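Local coordinates for protein leucine aminopeptidase 1 (Caenorhabditis elegans, PDB 2HC9) that releases N-terminal amino acids, preferably leucine, from peptides as a two-zinc aminopeptidase of the M17 family, and probably serves as a digestive enzyme, at residues I390-A395 with S477-K482; G24-L29 with S54-I59; K326-N331 with G438-A443. The protein carries 1 engineered substitution. All blocks are in the same frame, centred on the assembly; numbering follows the deposited sequence. Where two conformers were deposited one is given.

Contact 1. Residues I390-A395 with S477-K482; sequences IKAGKA and STLLGK
The methyl of A392 points toward helix 473-480 and lodges between T478 and L479, so the two helices run close against each other: the CA atoms of A392 and L479 are 5.1 Å apart. On one side of that methyl, A392 CB lies 3.5 Å from T478 OG1; on another, it is 3.8 Å from L479 CB. L479 has CG anti to its own backbone N (chi1 -179°), which bends the isobutyl group back along the neighbouring helix and leaves CD1 4.0 Å from A392 CB. Further along, the same leucine reaches E388 and I389, one turn earlier on helix 383-396. T478 offers two different groups. In the conformer described, one of two, its CG2 faces the next turn, 4.3 Å from A395 CB, while OG1 sits 2.9 Å from A392 O. The hydroxyl comes in from the flank of that carbonyl, about 112° from its C=O bond and tilted well out of its plane. Whether it donates here is not settled, because its single proton can also go to L475 O within its own helix. A392 O has a second partner in S396 OG and does not depend on the threonine alone. What joins the segments is thus close helix-to-helix packing, the small A392 and A395, one turn apart on one helix, meeting adjacent T478 and L479 on the other, by which the last helix of the chain is packed onto helix 383-396 of the M17 aminopeptidase catalytic domain.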
loop_
_atom_site.group_PDB
_atom_site.type_symbol
_atom_site.label_atom_id
_atom_site.label_comp_id
_atom_site.label_asym_id
_atom_site.label_seq_id
_atom_site.Cartn_x
_atom_site.Cartn_y
_atom_site.Cartn_z
ATOM N N ILE A 390 24.364 -31.068 2.496
ATOM C CA ILE A 390 23.885 -30.929 1.112
ATOM C C ILE A 390 23.782 -32.322 0.486
ATOM O O ILE A 390 22.786 -32.672 -0.187
ATOM C CB ILE A 390 24.800 -29.975 0.284
ATOM C CG1 ILE A 390 24.563 -28.528 0.724
ATOM C CG2 ILE A 390 24.490 -30.082 -1.218
ATOM C CD1 ILE A 390 25.737 -27.575 0.396
ATOM N N LYS A 391 24.812 -33.126 0.738
ATOM C CA LYS A 391 24.823 -34.511 0.285
ATOM C C LYS A 391 23.644 -35.331 0.874
ATOM O O LYS A 391 22.964 -36.095 0.147
ATOM C CB LYS A 391 26.171 -35.136 0.675
ATOM C CG LYS A 391 26.240 -36.631 0.439
ATOM C CD LYS A 391 27.642 -37.117 0.756
ATOM C CE LYS A 391 27.701 -38.629 0.897
ATOM N NZ LYS A 391 29.119 -39.052 1.064
ATOM N N ALA A 392 23.411 -35.162 2.173
ATOM C CA ALA A 392 22.245 -35.760 2.849
ATOM C C ALA A 392 20.912 -35.305 2.251
ATOM O O ALA A 392 19.990 -36.115 2.128
ATOM C CB ALA A 392 22.284 -35.480 4.356
ATOM N N GLY A 393 20.807 -34.022 1.877
ATOM C CA GLY A 393 19.596 -33.507 1.200
ATOM C C GLY A 393 19.337 -34.217 -0.117
ATOM O O GLY A 393 18.187 -34.545 -0.436
ATOM N N LYS A 394 20.401 -34.445 -0.881
ATOM C CA LYS A 394 20.298 -35.112 -2.173
ATOM C C LYS A 394 19.876 -36.573 -1.986
ATOM O O LYS A 394 19.013 -37.064 -2.708
ATOM C CB LYS A 394 21.610 -35.021 -2.964
ATOM C CG LYS A 394 21.856 -33.608 -3.561
ATOM C CD LYS A 394 23.042 -33.658 -4.521
ATOM C CE LYS A 394 23.660 -32.281 -4.784
ATOM N NZ LYS A 394 22.726 -31.415 -5.503
ATOM N N ALA A 395 20.462 -37.235 -0.987
ATOM C CA ALA A 395 20.186 -38.660 -0.765
ATOM C C ALA A 395 18.803 -38.898 -0.165
ATOM O O ALA A 395 18.240 -39.966 -0.355
ATOM C CB ALA A 395 21.266 -39.291 0.110
ATOM N N SER A 477 17.740 -38.628 8.984
ATOM C CA SER A 477 17.989 -40.067 8.879
ATOM C C SER A 477 19.186 -40.343 7.995
ATOM O O SER A 477 20.017 -41.172 8.338
ATOM C CB SER A 477 16.759 -40.781 8.317
ATOM O OG SER A 477 15.773 -40.767 9.322
ATOM N N THR A 478 19.280 -39.641 6.865
ATOM C CA THR A 478 20.425 -39.833 5.956
ATOM C C THR A 478 21.666 -39.175 6.515
ATOM O O THR A 478 22.750 -39.736 6.411
ATOM C CB THR A 478 20.224 -39.380 4.458
ATOM O OG1 THR A 478 19.895 -37.984 4.374
ATOM C CG2 THR A 478 19.161 -40.228 3.740
ATOM N N LEU A 479 21.523 -38.004 7.123
ATOM C CA LEU A 479 22.698 -37.307 7.683
ATOM C C LEU A 479 23.352 -38.066 8.854
ATOM O O LEU A 479 24.597 -38.194 8.920
ATOM C CB LEU A 479 22.324 -35.880 8.127
ATOM C CG LEU A 479 23.479 -35.033 8.704
ATOM C CD1 LEU A 479 24.510 -34.774 7.606
ATOM C CD2 LEU A 479 22.916 -33.711 9.221
ATOM N N LEU A 480 22.517 -38.562 9.764
ATOM C CA LEU A 480 22.999 -39.162 11.009
ATOM C C LEU A 480 22.795 -40.684 11.048
ATOM O O LEU A 480 23.083 -41.331 12.057
ATOM C CB LEU A 480 22.324 -38.518 12.217
ATOM C CG LEU A 480 22.415 -36.981 12.326
ATOM C CD1 LEU A 480 21.610 -36.488 13.524
ATOM C CD2 LEU A 480 23.907 -36.596 12.507
ATOM N N GLY A 481 22.294 -41.244 9.952
ATOM C CA GLY A 481 21.988 -42.684 9.881
ATOM C C GLY A 481 23.185 -43.618 10.000
ATOM O O GLY A 481 23.018 -44.794 10.316
ATOM N N LYS A 482 24.391 -43.104 9.783
ATOM C CA LYS A 482 25.619 -43.908 9.991
ATOM C C LYS A 482 25.777 -44.364 11.453
ATOM O O LYS A 482 26.512 -45.295 11.730
ATOM C CB LYS A 482 26.870 -43.136 9.545
ATOM C CG LYS A 482 27.175 -41.910 10.417
ATOM C CD LYS A 482 28.136 -40.952 9.745
ATOM C CE LYS A 482 29.494 -41.019 10.407
ATOM N NZ LYS A 482 30.414 -39.945 9.916
#

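Contact 2. Residues G24-L29 with S54-I59; sequences GKKSVL and SMISRI
In the N-terminal domain, K26 in the first turn of helix 26-31 reaches over to the carbonyls at the C-terminal end of helix 49-58. The lysine leaves the backbone with CG anti to N (chi1 -169°) and bends at chi2 and chi4, which brings its ammonium to I59: K26 NZ donates to I59 O at 2.8 Å, with a C=O...N angle of 146° and NZ tilted 32° out of the carbonyl plane. A water 2.7 Å from K26 NZ accepts a second bond and donates hydrogen bonds to I56 O and S57 O; P60 O is a further acceptor for the amine. Such a charge at a helix C terminus is probably favourable. The methylenes pack too, K26 CE lying 4.0 Å from I59 CG1. An alanine here is likely to leave I59 O and the bridging water without their cation, and a gap beside I56 and I59. Deeper in, L29 CB meets I56 CD1 at 4.3 Å, while I59 also packs on L74 and T76 of strand 72-77 and on Y69 of a second subunit. Helix 26-31 directly follows strand 18-25, so the contact belongs to the strand-and-helix layering of the macro-like N-terminal domain.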
loop_
_atom_site.group_PDB
_atom_site.type_symbol
_atom_site.label_atom_id
_atom_site.label_comp_id
_atom_site.label_asym_id
_atom_site.label_seq_id
_atom_site.Cartn_x
_atom_site.Cartn_y
_atom_site.Cartn_z
ATOM N N GLY A 24 8.362 -45.790 -11.090
ATOM C CA GLY A 24 9.763 -46.030 -11.448
ATOM C C GLY A 24 10.333 -44.969 -12.382
ATOM O O GLY A 24 9.603 -44.347 -13.132
ATOM N N LYS A 25 11.647 -44.788 -12.334
ATOM C CA LYS A 25 12.349 -44.124 -13.433
ATOM C C LYS A 25 12.197 -44.832 -14.763
ATOM O O LYS A 25 12.179 -46.065 -14.838
ATOM C CB LYS A 25 13.821 -43.905 -13.106
ATOM C CG LYS A 25 14.035 -42.845 -12.010
ATOM C CD LYS A 25 15.480 -42.800 -11.581
ATOM C CE LYS A 25 15.776 -41.530 -10.787
ATOM N NZ LYS A 25 17.122 -41.608 -10.180
ATOM N N LYS A 26 12.107 -44.029 -15.814
ATOM C CA LYS A 26 11.908 -44.513 -17.169
ATOM C C LYS A 26 12.904 -45.611 -17.537
ATOM O O LYS A 26 12.520 -46.634 -18.085
ATOM C CB LYS A 26 12.045 -43.314 -18.135
ATOM C CG LYS A 26 11.598 -43.588 -19.565
ATOM C CD LYS A 26 10.108 -43.901 -19.623
ATOM C CE LYS A 26 9.708 -44.403 -20.990
ATOM N NZ LYS A 26 9.886 -43.354 -22.025
ATOM N N SER A 27 14.179 -45.420 -17.194
ATOM C CA SER A 27 15.200 -46.385 -17.568
ATOM C C SER A 27 14.984 -47.708 -16.842
ATOM O O SER A 27 15.268 -48.779 -17.403
ATOM C CB SER A 27 16.614 -45.857 -17.282
ATOM O OG SER A 27 16.791 -45.614 -15.886
ATOM N N VAL A 28 14.477 -47.640 -15.607
ATOM C CA VAL A 28 14.251 -48.843 -14.798
ATOM C C VAL A 28 13.014 -49.581 -15.326
ATOM O O VAL A 28 13.052 -50.800 -15.596
ATOM C CB VAL A 28 14.084 -48.499 -13.300
ATOM C CG1 VAL A 28 13.678 -49.740 -12.508
ATOM C CG2 VAL A 28 15.391 -47.872 -12.739
ATOM N N LEU A 29 11.931 -48.825 -15.501
ATOM C CA LEU A 29 10.689 -49.354 -16.084
ATOM C C LEU A 29 10.906 -50.025 -17.439
ATOM O O LEU A 29 10.275 -51.044 -17.729
ATOM C CB LEU A 29 9.616 -48.263 -16.209
ATOM C CG LEU A 29 9.082 -47.666 -14.897
ATOM C CD1 LEU A 29 8.103 -46.517 -15.178
ATOM C CD2 LEU A 29 8.423 -48.723 -14.031
ATOM N N SER A 54 4.553 -51.956 -25.177
ATOM C CA SER A 54 4.015 -50.939 -26.072
ATOM C C SER A 54 3.808 -49.614 -25.317
ATOM O O SER A 54 4.271 -48.556 -25.756
ATOM C CB SER A 54 2.705 -51.434 -26.675
ATOM O OG SER A 54 2.144 -50.469 -27.545
ATOM N N MET A 55 3.140 -49.685 -24.164
ATOM C CA MET A 55 2.915 -48.492 -23.333
ATOM C C MET A 55 4.210 -47.797 -22.882
ATOM O O MET A 55 4.365 -46.586 -23.063
ATOM C CB MET A 55 2.042 -48.841 -22.128
ATOM C CG MET A 55 1.789 -47.643 -21.211
ATOM S SD MET A 55 0.718 -48.071 -19.842
ATOM C CE MET A 55 1.766 -49.276 -19.013
ATOM N N ILE A 56 5.147 -48.565 -22.316
ATOM C CA ILE A 56 6.429 -48.018 -21.889
ATOM C C ILE A 56 7.172 -47.319 -23.041
ATOM O O ILE A 56 7.740 -46.246 -22.837
ATOM C CB ILE A 56 7.317 -49.092 -21.172
ATOM C CG1 ILE A 56 6.565 -49.674 -19.956
ATOM C CG2 ILE A 56 8.661 -48.500 -20.735
ATOM C CD1 ILE A 56 6.261 -48.660 -18.821
ATOM N N SER A 57 7.132 -47.908 -24.242
ATOM C CA SER A 57 7.630 -47.231 -25.462
ATOM C C SER A 57 6.997 -45.858 -25.715
ATOM O O SER A 57 7.707 -44.909 -26.015
ATOM C CB SER A 57 7.445 -48.096 -26.712
ATOM O OG SER A 57 7.938 -49.414 -26.523
ATOM N N ARG A 58 5.672 -45.755 -25.591
ATOM C CA ARG A 58 4.956 -44.514 -25.940
ATOM C C ARG A 58 5.106 -43.407 -24.906
ATOM O O ARG A 58 5.158 -42.238 -25.270
ATOM C CB ARG A 58 3.471 -44.771 -26.132
ATOM C CG ARG A 58 3.131 -45.723 -27.243
ATOM C CD ARG A 58 2.828 -44.983 -28.515
ATOM N NE ARG A 58 1.943 -43.823 -28.366
ATOM C CZ ARG A 58 1.843 -42.878 -29.298
ATOM N NH1 ARG A 58 2.582 -42.976 -30.400
ATOM N NH2 ARG A 58 1.029 -41.845 -29.142
ATOM N N ILE A 59 5.123 -43.748 -23.618
ATOM C CA ILE A 59 5.018 -42.701 -22.602
ATOM C C ILE A 59 6.297 -41.872 -22.581
ATOM O O ILE A 59 7.374 -42.387 -22.914
ATOM C CB ILE A 59 4.660 -43.236 -21.188
ATOM C CG1 ILE A 59 5.754 -44.156 -20.658
ATOM C CG2 ILE A 59 3.264 -43.890 -21.179
ATOM C CD1 ILE A 59 5.285 -45.024 -19.546
HETATM O O HOH W 1 9.629 -44.728 -24.344
#

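Contact 3. Residues K326-N331 with G438-A443; sequences KTVEIN and GLLIGA. Engineered in segment 438-443: L440 (natural residue Phe).
The flat group in play is the backbone carbonyl of A443, and K326 meets it beyond its oxygen instead of lying over either face. K326 CD comes within 3.7 Å of A443 O, off to one side of the carbonyl plane by about 35°, and K326 CE follows at 3.8 Å, nearer to that plane. These are contacts of methylenes with an oxygen and no hydrogen bond is made; the chain, extended through chi2 and chi3, turns only at chi4 (-57°), and its ammonium goes past the carbonyl to make a weak bond with a glycerol. The second touch is purely apolar: V328 CG1 stands 4.4 Å from L440 CD2. L440 is an engineered residue, phenylalanine in the natural sequence, and its CG is anti to the backbone N, chi1 179°, which carries CD2 to the valine. In the catalytic domain this joins strand 327-329, the middle strand of a small three-stranded sheet, to the C-terminal part of helix 433-442. M421, from the neighbouring strand 421-422 of the same sheet, packs against both V328 and L440. Helix 337-350 contributes as well, L339 to V328 and R338 to L440, R338 being a predicted active-site residue that lines the bicarbonate pocket; the side chain of L440 is about 12 Å from a zinc ion. T327, the residue before V328, hydrogen-bonds through OG1 to M136 O of a third subunit.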
loop_
_atom_site.group_PDB
_atom_site.type_symbol
_atom_site.label_atom_id
_atom_site.label_comp_id
_atom_site.label_asym_id
_atom_site.label_seq_id
_atom_site.Cartn_x
_atom_site.Cartn_y
_atom_site.Cartn_z
ATOM N N LYS A 326 23.088 -12.555 27.598
ATOM C CA LYS A 326 23.173 -11.379 26.700
ATOM C C LYS A 326 21.811 -10.675 26.571
ATOM O O LYS A 326 20.763 -11.312 26.723
ATOM C CB LYS A 326 23.676 -11.778 25.306
ATOM C CG LYS A 326 25.179 -12.123 25.343
ATOM C CD LYS A 326 25.655 -12.684 24.019
ATOM C CE LYS A 326 27.157 -13.004 24.097
ATOM N NZ LYS A 326 27.987 -11.803 24.486
ATOM N N THR A 327 21.827 -9.373 26.290
ATOM C CA THR A 327 20.556 -8.649 26.127
ATOM C C THR A 327 20.179 -8.492 24.648
ATOM O O THR A 327 21.043 -8.318 23.788
ATOM C CB THR A 327 20.579 -7.268 26.803
ATOM O OG1 THR A 327 21.756 -6.546 26.366
ATOM C CG2 THR A 327 20.609 -7.429 28.374
ATOM N N VAL A 328 18.881 -8.557 24.355
ATOM C CA VAL A 328 18.420 -8.389 22.981
ATOM C C VAL A 328 17.325 -7.302 22.998
ATOM O O VAL A 328 16.376 -7.371 23.786
ATOM C CB VAL A 328 17.892 -9.721 22.347
ATOM C CG1 VAL A 328 17.302 -9.410 20.963
ATOM C CG2 VAL A 328 19.048 -10.752 22.213
ATOM N N GLU A 329 17.484 -6.303 22.123
ATOM C CA GLU A 329 16.420 -5.299 21.897
ATOM C C GLU A 329 15.509 -5.865 20.832
ATOM O O GLU A 329 15.940 -6.094 19.682
ATOM C CB GLU A 329 17.033 -3.988 21.401
ATOM C CG GLU A 329 15.999 -2.910 21.164
ATOM C CD GLU A 329 16.613 -1.591 20.684
ATOM O OE1 GLU A 329 17.852 -1.498 20.450
ATOM O OE2 GLU A 329 15.821 -0.648 20.539
ATOM N N ILE A 330 14.262 -6.114 21.213
ATOM C CA ILE A 330 13.289 -6.652 20.266
ATOM C C ILE A 330 12.731 -5.485 19.459
ATOM O O ILE A 330 11.960 -4.679 19.995
ATOM C CB ILE A 330 12.139 -7.366 20.997
ATOM C CG1 ILE A 330 12.692 -8.455 21.932
ATOM C CG2 ILE A 330 11.118 -7.955 19.966
ATOM C CD1 ILE A 330 11.624 -9.130 22.843
ATOM N N ASN A 331 13.108 -5.382 18.177
ATOM C CA ASN A 331 12.469 -4.388 17.306
ATOM C C ASN A 331 11.473 -5.005 16.335
ATOM O O ASN A 331 10.869 -4.310 15.529
ATOM C CB ASN A 331 13.516 -3.524 16.577
ATOM C CG ASN A 331 14.405 -4.330 15.640
ATOM O OD1 ASN A 331 14.654 -5.520 15.862
ATOM N ND2 ASN A 331 14.895 -3.677 14.584
ATOM N N GLY A 438 19.584 -16.120 11.182
ATOM C CA GLY A 438 20.361 -17.194 11.807
ATOM C C GLY A 438 21.468 -16.686 12.714
ATOM O O GLY A 438 21.761 -17.287 13.748
ATOM N N LEU A 439 22.077 -15.554 12.343
ATOM C CA LEU A 439 23.176 -14.980 13.139
ATOM C C LEU A 439 22.695 -14.467 14.483
ATOM O O LEU A 439 23.462 -14.457 15.441
ATOM C CB LEU A 439 23.870 -13.838 12.370
ATOM C CG LEU A 439 24.705 -14.290 11.158
ATOM C CD1 LEU A 439 25.201 -13.022 10.405
ATOM C CD2 LEU A 439 25.865 -15.169 11.611
ATOM N N LEU A 440 21.431 -14.044 14.573
ATOM C CA LEU A 440 20.897 -13.666 15.885
ATOM C C LEU A 440 20.968 -14.895 16.811
ATOM O O LEU A 440 21.394 -14.779 17.955
ATOM C CB LEU A 440 19.437 -13.169 15.785
ATOM C CG LEU A 440 18.725 -12.764 17.084
ATOM C CD1 LEU A 440 18.263 -13.932 18.015
ATOM C CD2 LEU A 440 19.491 -11.622 17.852
ATOM N N ILE A 441 20.561 -16.058 16.302
ATOM C CA ILE A 441 20.652 -17.304 17.083
ATOM C C ILE A 441 22.109 -17.579 17.479
ATOM O O ILE A 441 22.433 -17.766 18.674
ATOM C CB ILE A 441 20.107 -18.513 16.267
ATOM C CG1 ILE A 441 18.620 -18.316 15.917
ATOM C CG2 ILE A 441 20.296 -19.815 17.057
ATOM C CD1 ILE A 441 18.124 -19.247 14.798
ATOM N N GLY A 442 22.992 -17.592 16.488
ATOM C CA GLY A 442 24.397 -17.946 16.742
ATOM C C GLY A 442 25.155 -16.970 17.620
ATOM O O GLY A 442 26.140 -17.339 18.254
ATOM N N ALA A 443 24.699 -15.722 17.675
ATOM C CA ALA A 443 25.352 -14.706 18.507
ATOM C C ALA A 443 25.366 -15.079 19.998
ATOM O O ALA A 443 26.111 -14.504 20.781
ATOM C CB ALA A 443 24.669 -13.323 18.300
#

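Following the chain from the N terminus, contact 2 comes first and closes the short excursion from strand 18-25 through three helices to residues 54-59, all within the N-terminal domain. The other two belong to the catalytic part and cross: contact 3 opens at 326-331, contact 1 opens at 390-395, contact 3 closes at 438-443, and contact 1 closes last at 477-482. Contact 3 ties a small sheet to helix 433-442, whereas contact 1 brings the last helix back onto helix 383-396. Contacts 2 and 3 lie on opposite sides of the chain's centre, about 53 Å apart between centres; again between centres, contact 1 is about 30 Å from contact 3 and about 29 Å from contact 2.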